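Local structure of manganese-binding protein (Chlamydia trachomatis, 6NSI) at residues A[164-169]-A[227-232]; A[169-174]-A[255-260]; A[193-198]-A[211-216]. The protein captures ferrous iron, manganese or nickel, preferring ferrous iron, and delivers the metal to the membrane permease of an ABC importer. All coordinates share one frame; numbering follows the deposited sequence.

Contact 1 of 3, residues A[164-169]-A[227-232]; sequences LVTGHN and FLEDTL. With FE (Fe (III) ion), chain B.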
ATOM      1  N   LEU A 164      -2.053  -6.633  14.457  1.00 17.79           N
ATOM      2  CA  LEU A 164      -2.893  -6.105  13.386  1.00 20.47           C
ATOM      3  C   LEU A 164      -3.452  -7.251  12.544  1.00 19.40           C
ATOM      4  O   LEU A 164      -2.726  -7.864  11.748  1.00 19.69           O
ATOM      5  CB  LEU A 164      -2.099  -5.125  12.518  1.00 18.72           C
ATOM      6  CG  LEU A 164      -2.850  -4.529  11.321  1.00 19.12           C
ATOM      7  CD1 LEU A 164      -4.109  -3.776  11.771  1.00 20.49           C
ATOM      8  CD2 LEU A 164      -1.900  -3.636  10.547  1.00 23.84           C
ATOM      9  N   VAL A 165      -4.746  -7.521  12.700  1.00 19.39           N
ATOM     10  CA  VAL A 165      -5.414  -8.602  11.978  1.00 19.31           C
ATOM     11  C   VAL A 165      -6.223  -7.977  10.846  1.00 20.83           C
ATOM     12  O   VAL A 165      -7.169  -7.223  11.096  1.00 21.64           O
ATOM     13  CB  VAL A 165      -6.315  -9.435  12.909  1.00 20.12           C
ATOM     14  CG1 VAL A 165      -6.998 -10.565  12.115  1.00 15.84           C
ATOM     15  CG2 VAL A 165      -5.510 -10.011  14.088  1.00 17.60           C
ATOM     16  N   THR A 166      -5.867  -8.285   9.603  1.00 18.81           N
ATOM     17  CA  THR A 166      -6.530  -7.699   8.445  1.00 19.97           C
ATOM     18  C   THR A 166      -7.017  -8.781   7.486  1.00 19.27           C
ATOM     19  O   THR A 166      -6.818  -9.977   7.705  1.00 22.87           O
ATOM     20  CB  THR A 166      -5.600  -6.750   7.689  1.00 21.41           C
ATOM     21  OG1 THR A 166      -4.540  -7.522   7.098  1.00 19.43           O
ATOM     22  CG2 THR A 166      -5.032  -5.695   8.645  1.00 21.14           C
ATOM     23  N   GLY A 167      -7.669  -8.322   6.407  1.00 20.94           N
ATOM     24  CA  GLY A 167      -8.251  -9.241   5.442  1.00 21.36           C
ATOM     25  C   GLY A 167      -7.204 -10.013   4.656  1.00 28.26           C
ATOM     26  O   GLY A 167      -7.277 -11.246   4.560  1.00 16.68           O
ATOM     27  N   HIS A 168      -6.251  -9.297   4.033  1.00 19.37           N
ATOM     28  CA  HIS A 168      -5.083  -9.939   3.438  1.00 20.00           C
ATOM     29  C   HIS A 168      -3.825  -9.223   3.906  1.00 21.18           C
ATOM     30  O   HIS A 168      -3.882  -8.253   4.666  1.00 19.67           O
ATOM     31  CB  HIS A 168      -5.173 -10.035   1.897  1.00 21.98           C
ATOM     32  CG  HIS A 168      -4.862  -8.777   1.131  1.00 24.37           C
ATOM     33  ND1 HIS A 168      -5.632  -7.629   1.217  1.00 25.98           N
ATOM     34  CD2 HIS A 168      -3.943  -8.538   0.158  1.00 20.77           C
ATOM     35  CE1 HIS A 168      -5.162  -6.722   0.374  1.00 23.83           C
ATOM     36  NE2 HIS A 168      -4.142  -7.247  -0.278  1.00 20.26           N
ATOM     37  N   ASN A 169      -2.688  -9.751   3.456  1.00 22.66           N
ATOM     38  CA  ASN A 169      -1.361  -9.325   3.904  1.00 26.65           C
ATOM     39  C   ASN A 169      -0.905  -8.113   3.083  1.00 21.27           C
ATOM     40  O   ASN A 169      -0.024  -8.185   2.231  1.00 20.38           O
ATOM     41  CB  ASN A 169      -0.377 -10.488   3.798  1.00 22.90           C
ATOM     42  CG  ASN A 169       0.976 -10.154   4.375  1.00 29.21           C
ATOM     43  OD1 ASN A 169       1.119  -9.171   5.111  1.00 21.33           O
ATOM     44  ND2 ASN A 169       1.991 -10.951   4.028  1.00 25.72           N
ATOM     45  N   PHE A 227      -9.788  -6.020  11.196  1.00 24.54           N
ATOM     46  CA  PHE A 227     -10.016  -4.939  10.242  1.00 24.58           C
ATOM     47  C   PHE A 227     -10.426  -5.481   8.873  1.00 23.25           C
ATOM     48  O   PHE A 227      -9.612  -6.089   8.172  1.00 21.03           O
ATOM     49  CB  PHE A 227      -8.767  -4.070  10.108  1.00 24.80           C
ATOM     50  CG  PHE A 227      -8.382  -3.360  11.382  1.00 25.54           C
ATOM     51  CD1 PHE A 227      -7.603  -4.007  12.348  1.00 22.45           C
ATOM     52  CD2 PHE A 227      -8.794  -2.049  11.616  1.00 24.07           C
ATOM     53  CE1 PHE A 227      -7.223  -3.346  13.524  1.00 22.03           C
ATOM     54  CE2 PHE A 227      -8.416  -1.372  12.812  1.00 19.94           C
ATOM     55  CZ  PHE A 227      -7.642  -2.025  13.752  1.00 22.52           C
ATOM     56  N   LEU A 228     -11.657  -5.182   8.471  1.00 25.40           N
ATOM     57  CA  LEU A 228     -12.106  -5.379   7.097  1.00 23.42           C
ATOM     58  C   LEU A 228     -11.404  -4.406   6.168  1.00 24.75           C
ATOM     59  O   LEU A 228     -10.995  -3.322   6.581  1.00 22.53           O
ATOM     60  CB  LEU A 228     -13.614  -5.145   6.994  1.00 24.58           C
ATOM     61  CG  LEU A 228     -14.448  -6.047   7.902  1.00 23.71           C
ATOM     62  CD1 LEU A 228     -15.866  -5.498   8.020  1.00 33.88           C
ATOM     63  CD2 LEU A 228     -14.470  -7.426   7.307  1.00 29.82           C
ATOM     64  N   GLU A 229     -11.295  -4.792   4.889  1.00 25.70           N
ATOM     65  CA  GLU A 229     -10.735  -3.935   3.852  1.00 29.78           C
ATOM     66  C   GLU A 229     -11.774  -3.681   2.774  1.00 28.22           C
ATOM     67  O   GLU A 229     -12.522  -4.584   2.382  1.00 26.92           O
ATOM     68  CB  GLU A 229      -9.479  -4.537   3.196  1.00 21.77           C
ATOM     69  CG  GLU A 229      -8.363  -4.855   4.183  1.00 19.86           C
ATOM     70  CD  GLU A 229      -7.401  -5.906   3.652  1.00 22.39           C
ATOM     71  OE1 GLU A 229      -7.272  -6.024   2.408  1.00 20.06           O
ATOM     72  OE2 GLU A 229      -6.767  -6.605   4.480  1.00 26.41           O
ATOM     73  N   ASP A 230     -11.742  -2.458   2.270  1.00 30.60           N
ATOM     74  CA  ASP A 230     -12.633  -2.028   1.173  1.00 30.67           C
ATOM     75  C   ASP A 230     -12.317  -2.930  -0.007  1.00 35.95           C
ATOM     76  O   ASP A 230     -11.165  -3.257  -0.189  1.00 31.81           O
ATOM     77  CB  ASP A 230     -12.323  -0.598   0.753  1.00 33.83           C
ATOM     78  CG  ASP A 230     -13.356  -0.004  -0.182  1.00 36.87           C
ATOM     79  OD1 ASP A 230     -14.456   0.191   0.252  1.00 40.23           O
ATOM     80  OD2 ASP A 230     -13.033   0.225  -1.316  1.00 36.87           O
ATOM     81  N   THR A 231     -13.348  -3.455  -0.659  1.00 34.55           N
ATOM     82  CA  THR A 231     -13.323  -4.306  -1.885  1.00 39.73           C
ATOM     83  C   THR A 231     -12.826  -5.742  -1.670  1.00 44.58           C
ATOM     84  O   THR A 231     -12.946  -6.497  -2.603  1.00 45.08           O
ATOM     85  CB  THR A 231     -12.488  -3.754  -3.049  1.00 44.40           C
ATOM     86  OG1 THR A 231     -11.132  -4.064  -2.758  1.00 49.67           O
ATOM     87  CG2 THR A 231     -12.635  -2.273  -3.302  1.00 45.64           C
ATOM     88  N   LEU A 232     -12.329  -6.116  -0.494  1.00 40.07           N
ATOM     89  CA  LEU A 232     -11.869  -7.504  -0.267  1.00 36.26           C
ATOM     90  C   LEU A 232     -13.099  -8.246   0.252  1.00 32.51           C
ATOM     91  O   LEU A 232     -13.787  -7.701   1.088  1.00 33.99           O
ATOM     92  CB  LEU A 232     -10.713  -7.581   0.731  1.00 33.44           C
ATOM     93  CG  LEU A 232     -10.004  -8.932   0.781  1.00 38.63           C
ATOM     94  CD1 LEU A 232      -8.899  -9.009  -0.251  1.00 36.85           C
ATOM     95  CD2 LEU A 232      -9.448  -9.230   2.157  1.00 35.98           C
TER
HETATM   96 FE    FE B 401      -2.901  -6.333  -1.915  1.00 24.07          FE

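Contact 2 of 3, residues A[169-174]-A[255-260]; sequences NAFSYF and SPLYSD. With FE (Fe (III) ion), chain B.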
ATOM      1  N   ASN A 169      -2.688  -9.751   3.456  1.00 22.66           N
ATOM      2  CA  ASN A 169      -1.361  -9.325   3.904  1.00 26.65           C
ATOM      3  C   ASN A 169      -0.905  -8.113   3.083  1.00 21.27           C
ATOM      4  O   ASN A 169      -0.024  -8.185   2.231  1.00 20.38           O
ATOM      5  CB  ASN A 169      -0.377 -10.488   3.798  1.00 22.90           C
ATOM      6  CG  ASN A 169       0.976 -10.154   4.375  1.00 29.21           C
ATOM      7  OD1 ASN A 169       1.119  -9.171   5.111  1.00 21.33           O
ATOM      8  ND2 ASN A 169       1.991 -10.951   4.028  1.00 25.72           N
ATOM      9  N   ALA A 170      -1.536  -6.977   3.372  1.00 21.20           N
ATOM     10  CA  ALA A 170      -1.217  -5.715   2.727  1.00 21.01           C
ATOM     11  C   ALA A 170      -0.521  -4.729   3.656  1.00 19.82           C
ATOM     12  O   ALA A 170      -0.104  -3.663   3.194  1.00 20.99           O
ATOM     13  CB  ALA A 170      -2.491  -5.056   2.171  1.00 20.89           C
ATOM     14  N   PHE A 171      -0.375  -5.053   4.942  1.00 22.96           N
ATOM     15  CA  PHE A 171       0.160  -4.105   5.913  1.00 21.87           C
ATOM     16  C   PHE A 171       1.447  -4.600   6.578  1.00 23.10           C
ATOM     17  O   PHE A 171       1.788  -4.163   7.686  1.00 20.45           O
ATOM     18  CB  PHE A 171      -0.910  -3.773   6.952  1.00 20.62           C
ATOM     19  CG  PHE A 171      -2.156  -3.150   6.348  1.00 23.27           C
ATOM     20  CD1 PHE A 171      -3.231  -3.945   5.963  1.00 24.73           C
ATOM     21  CD2 PHE A 171      -2.236  -1.776   6.149  1.00 21.71           C
ATOM     22  CE1 PHE A 171      -4.376  -3.378   5.403  1.00 24.70           C
ATOM     23  CE2 PHE A 171      -3.377  -1.195   5.586  1.00 26.72           C
ATOM     24  CZ  PHE A 171      -4.451  -1.994   5.222  1.00 19.32           C
ATOM     25  N   SER A 172       2.193  -5.487   5.912  1.00 18.75           N
ATOM     26  CA  SER A 172       3.451  -5.934   6.508  1.00 21.22           C
ATOM     27  C   SER A 172       4.462  -4.793   6.629  1.00 26.42           C
ATOM     28  O   SER A 172       5.148  -4.673   7.654  1.00 25.68           O
ATOM     29  CB  SER A 172       4.040  -7.100   5.710  1.00 25.91           C
ATOM     30  OG  SER A 172       3.359  -8.306   6.021  1.00 21.11           O
ATOM     31  N   TYR A 173       4.595  -3.954   5.594  1.00 26.72           N
ATOM     32  CA  TYR A 173       5.524  -2.824   5.696  1.00 24.67           C
ATOM     33  C   TYR A 173       5.081  -1.840   6.773  1.00 27.63           C
ATOM     34  O   TYR A 173       5.897  -1.360   7.571  1.00 24.99           O
ATOM     35  CB  TYR A 173       5.649  -2.115   4.347  1.00 23.55           C
ATOM     36  CG  TYR A 173       6.316  -2.972   3.301  1.00 25.85           C
ATOM     37  CD1 TYR A 173       5.556  -3.698   2.386  1.00 21.86           C
ATOM     38  CD2 TYR A 173       7.696  -3.060   3.230  1.00 26.95           C
ATOM     39  CE1 TYR A 173       6.159  -4.482   1.422  1.00 23.54           C
ATOM     40  CE2 TYR A 173       8.311  -3.848   2.282  1.00 30.34           C
ATOM     41  CZ  TYR A 173       7.545  -4.554   1.374  1.00 31.21           C
ATOM     42  OH  TYR A 173       8.158  -5.340   0.421  1.00 26.75           O
ATOM     43  N   PHE A 174       3.791  -1.498   6.767  1.00 21.74           N
ATOM     44  CA  PHE A 174       3.183  -0.673   7.801  1.00 23.57           C
ATOM     45  C   PHE A 174       3.520  -1.197   9.194  1.00 26.30           C
ATOM     46  O   PHE A 174       3.930  -0.441  10.087  1.00 22.86           O
ATOM     47  CB  PHE A 174       1.660  -0.672   7.550  1.00 22.54           C
ATOM     48  CG  PHE A 174       0.857   0.165   8.504  1.00 23.70           C
ATOM     49  CD1 PHE A 174       0.421  -0.359   9.729  1.00 19.29           C
ATOM     50  CD2 PHE A 174       0.483   1.454   8.153  1.00 22.72           C
ATOM     51  CE1 PHE A 174      -0.328   0.404  10.590  1.00 21.00           C
ATOM     52  CE2 PHE A 174      -0.270   2.232   9.010  1.00 21.78           C
ATOM     53  CZ  PHE A 174      -0.689   1.703  10.230  1.00 18.92           C
ATOM     54  N   SER A 255     -14.664   1.359  10.723  1.00 36.27           N
ATOM     55  CA  SER A 255     -14.432   1.741   9.334  1.00 37.64           C
ATOM     56  C   SER A 255     -13.492   0.759   8.650  1.00 31.45           C
ATOM     57  O   SER A 255     -12.576   0.230   9.284  1.00 28.28           O
ATOM     58  CB  SER A 255     -13.811   3.141   9.232  1.00 35.54           C
ATOM     59  OG  SER A 255     -14.387   4.036  10.164  1.00 48.16           O
ATOM     60  N   PRO A 256     -13.676   0.536   7.347  1.00 37.12           N
ATOM     61  CA  PRO A 256     -12.783  -0.377   6.625  1.00 30.28           C
ATOM     62  C   PRO A 256     -11.437   0.279   6.375  1.00 34.44           C
ATOM     63  O   PRO A 256     -11.316   1.508   6.325  1.00 28.96           O
ATOM     64  CB  PRO A 256     -13.533  -0.651   5.311  1.00 36.05           C
ATOM     65  CG  PRO A 256     -14.373   0.570   5.090  1.00 43.34           C
ATOM     66  CD  PRO A 256     -14.712   1.124   6.471  1.00 40.13           C
ATOM     67  N   LEU A 257     -10.410  -0.557   6.247  1.00 24.43           N
ATOM     68  CA  LEU A 257      -9.113  -0.068   5.820  1.00 24.70           C
ATOM     69  C   LEU A 257      -9.041  -0.113   4.300  1.00 25.54           C
ATOM     70  O   LEU A 257      -9.773  -0.851   3.644  1.00 22.89           O
ATOM     71  CB  LEU A 257      -7.992  -0.906   6.433  1.00 21.82           C
ATOM     72  CG  LEU A 257      -7.881  -0.960   7.961  1.00 20.38           C
ATOM     73  CD1 LEU A 257      -6.714  -1.899   8.329  1.00 17.93           C
ATOM     74  CD2 LEU A 257      -7.612   0.434   8.520  1.00 19.15           C
ATOM     75  N   TYR A 258      -8.160   0.695   3.736  1.00 24.82           N
ATOM     76  CA  TYR A 258      -7.943   0.676   2.293  1.00 25.95           C
ATOM     77  C   TYR A 258      -6.567   0.083   2.042  1.00 23.82           C
ATOM     78  O   TYR A 258      -5.549   0.728   2.303  1.00 22.12           O
ATOM     79  CB  TYR A 258      -8.101   2.073   1.702  1.00 25.01           C
ATOM     80  CG  TYR A 258      -9.545   2.505   1.779  1.00 37.95           C
ATOM     81  CD1 TYR A 258     -10.097   2.946   2.985  1.00 35.62           C
ATOM     82  CD2 TYR A 258     -10.372   2.435   0.669  1.00 39.44           C
ATOM     83  CE1 TYR A 258     -11.434   3.321   3.071  1.00 41.31           C
ATOM     84  CE2 TYR A 258     -11.702   2.807   0.751  1.00 41.21           C
ATOM     85  CZ  TYR A 258     -12.226   3.249   1.951  1.00 46.25           C
ATOM     86  OH  TYR A 258     -13.559   3.621   2.024  1.00 60.06           O
ATOM     87  N   SER A 259      -6.549  -1.157   1.557  1.00 25.81           N
ATOM     88  CA  SER A 259      -5.313  -1.902   1.363  1.00 25.29           C
ATOM     89  C   SER A 259      -4.734  -1.692  -0.037  1.00 29.30           C
ATOM     90  O   SER A 259      -3.585  -1.269  -0.190  1.00 27.80           O
ATOM     91  CB  SER A 259      -5.586  -3.391   1.592  1.00 22.63           C
ATOM     92  OG  SER A 259      -6.582  -3.825   0.674  1.00 28.03           O
ATOM     93  N   ASP A 260      -5.514  -2.008  -1.067  1.00 25.96           N
ATOM     94  CA  ASP A 260      -5.022  -2.046  -2.434  1.00 27.02           C
ATOM     95  C   ASP A 260      -5.533  -0.877  -3.263  1.00 29.29           C
ATOM     96  O   ASP A 260      -5.294  -0.825  -4.479  1.00 26.25           O
ATOM     97  CB  ASP A 260      -5.412  -3.369  -3.091  1.00 27.28           C
ATOM     98  CG  ASP A 260      -4.612  -4.558  -2.563  1.00 29.79           C
ATOM     99  OD1 ASP A 260      -3.490  -4.374  -2.018  1.00 23.95           O
ATOM    100  OD2 ASP A 260      -5.115  -5.693  -2.709  1.00 25.98           O
TER
HETATM  101 FE    FE B 401      -2.901  -6.333  -1.915  1.00 24.07          FE

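Contact 3 of 3, residues A[193-198]-A[211-216]; sequences RCISPE and IMRVVE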
ATOM      1  N   ARG A 193       3.492  -9.353  14.759  1.00 21.43           N
ATOM      2  CA  ARG A 193       2.542  -8.265  14.982  1.00 21.85           C
ATOM      3  C   ARG A 193       1.464  -8.103  13.905  1.00 19.62           C
ATOM      4  O   ARG A 193       0.602  -7.224  14.047  1.00 17.64           O
ATOM      5  CB  ARG A 193       3.311  -6.951  15.148  1.00 22.53           C
ATOM      6  CG  ARG A 193       4.490  -7.089  16.124  1.00 27.29           C
ATOM      7  CD  ARG A 193       4.755  -5.791  16.852  1.00 30.25           C
ATOM      8  NE  ARG A 193       3.814  -5.779  17.946  1.00 48.19           N
ATOM      9  CZ  ARG A 193       4.145  -5.909  19.218  1.00 33.82           C
ATOM     10  NH1 ARG A 193       5.409  -6.003  19.563  1.00 39.58           N
ATOM     11  NH2 ARG A 193       3.185  -5.941  20.131  1.00 30.39           N
ATOM     12  N   CYS A 194       1.457  -8.906  12.843  1.00 20.72           N
ATOM     13  CA  CYS A 194       0.354  -8.826  11.888  1.00 16.87           C
ATOM     14  C   CYS A 194       0.022 -10.223  11.366  1.00 22.84           C
ATOM     15  O   CYS A 194       0.890 -11.099  11.283  1.00 21.91           O
ATOM     16  CB  CYS A 194       0.682  -7.864  10.718  1.00 18.42           C
ATOM     17  SG  CYS A 194       2.175  -8.288   9.728  1.00 25.64           S
ATOM     18  N   ILE A 195      -1.246 -10.424  11.006  1.00 18.63           N
ATOM     19  CA  ILE A 195      -1.699 -11.702  10.441  1.00 21.04           C
ATOM     20  C   ILE A 195      -2.953 -11.445   9.614  1.00 20.94           C
ATOM     21  O   ILE A 195      -3.662 -10.453   9.814  1.00 17.13           O
ATOM     22  CB  ILE A 195      -1.974 -12.768  11.539  1.00 18.06           C
ATOM     23  CG1 ILE A 195      -1.923 -14.183  10.934  1.00 23.10           C
ATOM     24  CG2 ILE A 195      -3.333 -12.532  12.183  1.00 19.43           C
ATOM     25  CD1 ILE A 195      -1.940 -15.296  11.957  1.00 29.59           C
ATOM     26  N   SER A 196      -3.235 -12.352   8.675  1.00 20.96           N
ATOM     27  CA  SER A 196      -4.406 -12.242   7.818  1.00 17.73           C
ATOM     28  C   SER A 196      -4.691 -13.620   7.256  1.00 21.48           C
ATOM     29  O   SER A 196      -3.753 -14.402   7.042  1.00 20.22           O
ATOM     30  CB  SER A 196      -4.189 -11.218   6.683  1.00 21.04           C
ATOM     31  OG  SER A 196      -3.091 -11.560   5.860  1.00 23.33           O
ATOM     32  N   PRO A 197      -5.960 -13.975   7.051  1.00 20.22           N
ATOM     33  CA  PRO A 197      -6.264 -15.314   6.505  1.00 20.85           C
ATOM     34  C   PRO A 197      -5.872 -15.446   5.045  1.00 24.01           C
ATOM     35  O   PRO A 197      -5.530 -16.543   4.590  1.00 28.15           O
ATOM     36  CB  PRO A 197      -7.778 -15.445   6.712  1.00 22.64           C
ATOM     37  CG  PRO A 197      -8.297 -14.041   6.721  1.00 23.86           C
ATOM     38  CD  PRO A 197      -7.165 -13.153   7.273  1.00 18.72           C
ATOM     39  N   GLU A 198      -5.898 -14.353   4.302  1.00 23.10           N
ATOM     40  CA  GLU A 198      -5.451 -14.311   2.917  1.00 23.15           C
ATOM     41  C   GLU A 198      -4.009 -13.809   2.849  1.00 33.31           C
ATOM     42  O   GLU A 198      -3.585 -12.989   3.668  1.00 26.50           O
ATOM     43  CB  GLU A 198      -6.377 -13.398   2.110  1.00 24.20           C
ATOM     44  CG  GLU A 198      -6.034 -13.271   0.616  1.00 35.04           C
ATOM     45  CD  GLU A 198      -6.204 -14.579  -0.128  1.00 38.30           C
ATOM     46  OE1 GLU A 198      -5.266 -15.416  -0.075  1.00 40.34           O
ATOM     47  OE2 GLU A 198      -7.280 -14.757  -0.754  1.00 38.39           O
ATOM     48  N   ILE A 211      -8.388 -19.930   8.485  1.00 24.40           N
ATOM     49  CA  ILE A 211      -9.313 -19.471   9.516  1.00 25.27           C
ATOM     50  C   ILE A 211      -8.758 -19.832  10.880  1.00 26.80           C
ATOM     51  O   ILE A 211      -8.641 -18.980  11.770  1.00 28.62           O
ATOM     52  CB  ILE A 211     -10.716 -20.081   9.314  1.00 29.48           C
ATOM     53  CG1 ILE A 211     -11.351 -19.588   8.016  1.00 27.23           C
ATOM     54  CG2 ILE A 211     -11.625 -19.755  10.505  1.00 23.79           C
ATOM     55  CD1 ILE A 211     -11.124 -18.130   7.727  1.00 37.16           C
ATOM     56  N   MET A 212      -8.361 -21.098  11.039  1.00 29.22           N
ATOM     57  CA  MET A 212      -7.912 -21.590  12.334  1.00 25.37           C
ATOM     58  C   MET A 212      -6.650 -20.876  12.779  1.00 27.98           C
ATOM     59  O   MET A 212      -6.520 -20.500  13.951  1.00 25.43           O
ATOM     60  CB  MET A 212      -7.665 -23.091  12.269  1.00 25.29           C
ATOM     61  CG  MET A 212      -7.202 -23.661  13.625  1.00 33.76           C
ATOM     62  SD  MET A 212      -5.394 -23.847  13.737  1.00 54.02           S
ATOM     63  CE  MET A 212      -5.110 -24.929  12.307  1.00 40.90           C
ATOM     64  N   ARG A 213      -5.704 -20.703  11.855  1.00 27.23           N
ATOM     65  CA  ARG A 213      -4.479 -19.965  12.136  1.00 29.08           C
ATOM     66  C   ARG A 213      -4.784 -18.589  12.737  1.00 27.21           C
ATOM     67  O   ARG A 213      -4.237 -18.218  13.784  1.00 27.83           O
ATOM     68  CB  ARG A 213      -3.683 -19.844  10.836  1.00 28.59           C
ATOM     69  CG  ARG A 213      -2.393 -19.082  10.921  1.00 35.31           C
ATOM     70  CD  ARG A 213      -1.590 -19.313   9.639  1.00 32.15           C
ATOM     71  NE  ARG A 213      -2.372 -19.044   8.421  1.00 35.95           N
ATOM     72  CZ  ARG A 213      -2.562 -17.826   7.905  1.00 35.54           C
ATOM     73  NH1 ARG A 213      -2.057 -16.757   8.508  1.00 29.30           N
ATOM     74  NH2 ARG A 213      -3.279 -17.664   6.801  1.00 34.29           N
ATOM     75  N   VAL A 214      -5.694 -17.835  12.111  1.00 28.30           N
ATOM     76  CA  VAL A 214      -5.994 -16.480  12.589  1.00 27.71           C
ATOM     77  C   VAL A 214      -6.773 -16.521  13.908  1.00 31.13           C
ATOM     78  O   VAL A 214      -6.548 -15.692  14.810  1.00 24.20           O
ATOM     79  CB  VAL A 214      -6.737 -15.684  11.495  1.00 25.76           C
ATOM     80  CG1 VAL A 214      -7.052 -14.264  11.966  1.00 22.76           C
ATOM     81  CG2 VAL A 214      -5.907 -15.622  10.241  1.00 19.32           C
ATOM     82  N   VAL A 215      -7.681 -17.495  14.058  1.00 23.04           N
ATOM     83  CA  VAL A 215      -8.425 -17.640  15.315  1.00 22.70           C
ATOM     84  C   VAL A 215      -7.474 -17.901  16.486  1.00 26.80           C
ATOM     85  O   VAL A 215      -7.595 -17.296  17.562  1.00 26.27           O
ATOM     86  CB  VAL A 215      -9.486 -18.752  15.171  1.00 30.39           C
ATOM     87  CG1 VAL A 215     -10.017 -19.208  16.540  1.00 27.51           C
ATOM     88  CG2 VAL A 215     -10.631 -18.268  14.282  1.00 24.51           C
ATOM     89  N   GLU A 216      -6.504 -18.799  16.297  1.00 26.08           N
ATOM     90  CA  GLU A 216      -5.562 -19.080  17.378  1.00 28.23           C
ATOM     91  C   GLU A 216      -4.671 -17.873  17.666  1.00 30.22           C
ATOM     92  O   GLU A 216      -4.341 -17.592  18.830  1.00 26.07           O
ATOM     93  CB  GLU A 216      -4.727 -20.311  17.029  1.00 32.00           C
ATOM     94  CG  GLU A 216      -5.544 -21.611  16.948  1.00 29.56           C
ATOM     95  CD  GLU A 216      -4.671 -22.862  16.905  1.00 34.49           C
ATOM     96  OE1 GLU A 216      -3.610 -22.852  16.245  1.00 32.04           O
ATOM     97  OE2 GLU A 216      -5.049 -23.867  17.522  1.00 31.21           O
TER
HETATM   98  O   HOH W   1      -0.756 -14.126   7.736  1.00 29.32           O

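Contact 1 of 3, residues A[164-169]-A[227-232]
E229 turns CG to lie beside its own backbone N (chi1 -57°), and the extended chain beyond it brings the carboxylate to H168, whose ring stands between its own backbone N and carbonyl carbon (chi1 78°). The result is a His-carboxylate pair. H168 ND1 donates to E229 OE1 over 2.6 Å through a bent bond; the oxygen lies in the ring plane and uses its syn lone pair, although ring and carboxylate planes are 46° apart. The other oxygen takes the backbone: H168 N donates to E229 OE2 at 2.8 Å, from the syn side but out of the carboxylate plane. A single carboxylate thus grips both ring and main chain of one histidine, restraining ring rotation while H168 NE2 binds the iron(III) ion at 2.2 Å. Glutamate suits this second-shell place because its arm is long and carries two acceptors. Glycine suits position 167 because L232 CD2 presses to 3.5 Å from G167 CA. T166 OG1 donates to H168 O at 2.6 Å, bridging over G167. Earlier in both segments, F227 N donates to V165 O at 2.9 Å, and the methyl L164 CD1 meets F227 CD1 at 3.5 Å, the two side chains crossing at about a right angle. L164 and F227 both rest on helix 266-280, L164 also on helix 172-178 and V165 on helix 235-242, while strand 164-165 runs parallel to strand 194-195.

Contact 2 of 3, residues A[169-174]-A[255-260]
Beside the iron site, A170 and F171, just after the iron ligand H168 and just before helix 172-178, pack against the loop that ends in the iron ligand D260. A170 CB meets S259 CB at 3.6 Å; a lone methyl suits this place, allowing the two backbones to come close beside the metal. F171 reaches farther. With CG beside its backbone N (chi1 -60°), the ring projects toward the loop, and F171 CZ lies 3.8 Å from L257 CD1, the two side chains lying obliquely to each other. F171 CZ also approaches S259 CA at 4.0 Å, so one large apolar ring touches L257 and S259 in turn. S259 holds its hydroxyl for E229, the residue that also grips H168, while its CB faces A170. Next in sequence, D260 chelates the iron(III) ion with both carboxylate oxygens, OD1 at 2.0 Å and OD2 at 2.4 Å; H36, H102 and H168 complete the site. Within 169-174, F171 occupies the N-cap position, and S172 OG donates to N169 OD1 at 2.6 Å, approaching one lone pair of that oxygen within the amide plane and tying the helix start to the preceding loop. Three histidines and a bidentate aspartate, borne on loops, the aspartate's loop packed on A170 and F171, make a metal site consistent with the bacterial solute-binding protein 9 family, to which this protein probably belongs.

Contact 3 of 3, residues A[193-198]-A[211-216]
R213 crosses I195 at a slant, its CG near I195 CD1 and its NH1 3.5 Å from I195 CG1, while the edge of the guanidinium turns to the backbone beyond. The chain bends at chi3 (52°), and R213 NH1 donates to S196 O at 3.3 Å; the oxygen lies near the guanidinium plane, yet the donor sits above the carbonyl plane. NH2 adds a weak bond to the same oxygen and has a stronger partner in the salt bridge to D210. A water accepts from S196 N at 3.2 Å and, weakly, from R213 NH1. Arginine suits this partly exposed place because it combines an apolar shaft with several donors. Deeper in, I195 and V214 lie alongside, pointing opposite ways, I195 CG2 4.1 Å from V214 CG1. V214 CG2 packs on P197, 3.6 Å from P197 N and 4.0 Å from P197 CB; proline offers an apolar ring there, with no backbone N-H to satisfy. Helix 208-221 is thereby laid against the end of strand 194-195, with strand 164-165 touching both I195 and V214, and I240 of helix 235-242 packing on P197, I211 and V214.

Contacts 1 and 2 adjoin beside the iron, with centres 6 Å apart and N169 in common, H36 and H102 completing the site from other loops. L228 O and L257 N, 2.8 Å apart, probably join their loops by a hydrogen bond, and E229 OE1 to S259 OG at 2.9 Å links the second shell of H168 to the residue preceding D260. Each contact supplies one protein residue to the metal. Contact 3 lies farther out, its centre 11 Å from that of contact 1 and 14 Å from that of contact 2. Its strand neighbours 164-165, with L164 O and I195 N 3.0 Å apart. The side chain of S196 is about 9 Å from the bound iron(III) ion.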